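Local coordinates for protein possible flavin reductase (Haemophilus somnus 129PT, PDB 2R0X) that probably binds FMN and may reduce riboflavin or related flavins with NADPH, at residues Pro46-Cys51 against Leu68-Leu73. Residues are numbered along the deposited sequence; the frame is centred on the assembly and turned at random.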
loop_
_atom_site.group_PDB
_atom_site.type_symbol
_atom_site.label_atom_id
_atom_site.label_comp_id
_atom_site.label_asym_id
_atom_site.label_seq_id
_atom_site.Cartn_x
_atom_site.Cartn_y
_atom_site.Cartn_z
ATOM N N PRO A 46 10.293 11.122 -6.340
ATOM C CA PRO A 46 9.354 10.644 -5.351
ATOM C C PRO A 46 7.925 10.622 -5.878
ATOM O O PRO A 46 7.392 11.629 -6.352
ATOM C CB PRO A 46 9.544 11.636 -4.198
ATOM C CG PRO A 46 10.991 11.957 -4.264
ATOM C CD PRO A 46 11.228 12.110 -5.750
ATOM N N THR A 47 7.333 9.447 -5.799
ATOM C CA THR A 47 6.053 9.142 -6.373
ATOM C C THR A 47 5.290 8.158 -5.494
ATOM O O THR A 47 5.869 7.174 -5.023
ATOM C CB THR A 47 6.226 8.496 -7.776
ATOM O OG1 THR A 47 6.967 9.380 -8.601
ATOM C CG2 THR A 47 4.888 8.240 -8.520
ATOM N N LEU A 48 3.994 8.329 -5.395
ATOM C CA LEU A 48 3.184 7.373 -4.689
ATOM C C LEU A 48 2.027 7.046 -5.614
ATOM O O LEU A 48 1.799 7.709 -6.633
ATOM C CB LEU A 48 2.782 7.963 -3.329
ATOM C CG LEU A 48 1.971 9.259 -3.306
ATOM C CD1 LEU A 48 0.544 9.006 -3.693
ATOM C CD2 LEU A 48 2.042 9.931 -1.952
ATOM N N LEU A 49 1.306 5.997 -5.242
ATOM C CA LEU A 49 0.044 5.702 -5.889
ATOM C C LEU A 49 -1.069 5.656 -4.900
ATOM O O LEU A 49 -0.866 5.424 -3.704
ATOM C CB LEU A 49 0.111 4.394 -6.688
ATOM C CG LEU A 49 0.304 3.077 -5.909
ATOM C CD1 LEU A 49 -0.990 2.567 -5.296
ATOM C CD2 LEU A 49 0.908 1.932 -6.804
ATOM N N VAL A 50 -2.250 5.953 -5.424
ATOM C CA VAL A 50 -3.485 5.928 -4.687
ATOM C C VAL A 50 -4.480 5.155 -5.540
ATOM O O VAL A 50 -4.661 5.480 -6.713
ATOM C CB VAL A 50 -4.041 7.356 -4.466
ATOM C CG1 VAL A 50 -5.408 7.280 -3.751
ATOM C CG2 VAL A 50 -3.038 8.200 -3.678
ATOM N N CYS A 51 -5.136 4.147 -4.964
ATOM C CA CYS A 51 -6.204 3.444 -5.662
ATOM C C CYS A 51 -7.553 4.114 -5.316
ATOM O O CYS A 51 -7.778 4.523 -4.177
ATOM C CB CYS A 51 -6.211 1.962 -5.354
ATOM S SG CYS A 51 -4.724 1.111 -5.753
ATOM N N LEU A 68 -3.739 15.924 -6.009
ATOM C CA LEU A 68 -4.324 15.420 -4.776
ATOM C C LEU A 68 -3.307 15.620 -3.665
ATOM O O LEU A 68 -2.118 15.736 -3.884
ATOM C CB LEU A 68 -4.768 13.964 -4.903
ATOM C CG LEU A 68 -3.779 12.873 -5.227
ATOM C CD1 LEU A 68 -2.916 12.501 -4.039
ATOM C CD2 LEU A 68 -4.534 11.635 -5.677
HETATM N N MSE A 69 -3.834 15.574 -2.443
HETATM C CA MSE A 69 -3.040 15.549 -1.216
HETATM C C MSE A 69 -3.298 14.238 -0.491
HETATM O O MSE A 69 -4.470 13.898 -0.273
HETATM C CB MSE A 69 -3.483 16.701 -0.328
HETATM C CG MSE A 69 -2.752 16.793 1.005
HETATM SE SE MSE A 69 -1.018 17.618 0.990
HETATM C CE MSE A 69 -1.685 19.369 0.424
ATOM N N VAL A 70 -2.242 13.519 -0.125
ATOM C CA VAL A 70 -2.376 12.370 0.767
ATOM C C VAL A 70 -2.103 12.882 2.182
ATOM O O VAL A 70 -1.003 13.311 2.480
ATOM C CB VAL A 70 -1.416 11.226 0.415
ATOM C CG1 VAL A 70 -1.528 10.088 1.411
ATOM C CG2 VAL A 70 -1.741 10.715 -1.010
ATOM N N ASN A 71 -3.132 12.836 3.021
ATOM C CA ASN A 71 -3.018 13.235 4.435
ATOM C C ASN A 71 -3.030 11.993 5.318
ATOM O O ASN A 71 -4.106 11.395 5.534
ATOM C CB ASN A 71 -4.214 14.137 4.798
ATOM C CG ASN A 71 -4.284 15.377 3.960
ATOM O OD1 ASN A 71 -3.510 16.322 4.163
ATOM N ND2 ASN A 71 -5.204 15.401 3.009
ATOM N N THR A 72 -1.856 11.574 5.723
ATOM C CA THR A 72 -1.732 10.351 6.533
ATOM C C THR A 72 -2.110 10.667 7.978
ATOM O O THR A 72 -1.692 11.705 8.501
ATOM C CB THR A 72 -0.298 9.834 6.434
ATOM O OG1 THR A 72 0.062 9.655 5.069
ATOM C CG2 THR A 72 -0.136 8.488 7.220
ATOM N N LEU A 73 -2.955 9.843 8.578
ATOM C CA LEU A 73 -3.603 10.178 9.835
ATOM C C LEU A 73 -2.813 9.731 11.062
ATOM O O LEU A 73 -2.187 8.670 11.077
ATOM C CB LEU A 73 -5.003 9.577 9.882
ATOM C CG LEU A 73 -5.987 10.022 8.801
ATOM C CD1 LEU A 73 -7.344 9.471 9.080
ATOM C CD2 LEU A 73 -6.023 11.534 8.614
#
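Leu48 and Val50 meet Leu68 and Val70 in the core of the split barrel, the FMN-binding fold of the flavin reductase-like family, and the contact is wholly apolar. It illustrates how a closed, curled sheet is filled: strands that are not paired with each other face one another across the interior and touch through side chains. Here the strand segments run almost at right angles, 87° between their directions, with axes 9.6 Å apart at closest approach. Each takes its backbone partners from other strands; Leu48 and Val50, for instance, bond to Cys134 and Leu132 on strand 129-141. The outer side of strand 46-53 meets the second subunit, with Cys51 on Ser40 of that subunit and Leu49, seen in two conformers, near its counterpart, so one strand serves both core and dimer interface.

Inside, Val70 is the common partner. With CG1 anti to the backbone N (chi1 177°), its CG2 lies anti to the carbonyl carbon and reaches the forked end of Leu48, in one of that leucine's two conformers 3.9 Å from Leu48 CD1 and 4.0 Å from Leu48 CD2. Phe116 of strand 114-126 also packs against Leu48. Leu68 approaches the other inward residue, its CD2 standing 4.2 Å from Val50 CG2. That same Val50 methyl turns to the central valine as well, with Val50 CG2 and Val70 CG2 3.9 Å apart.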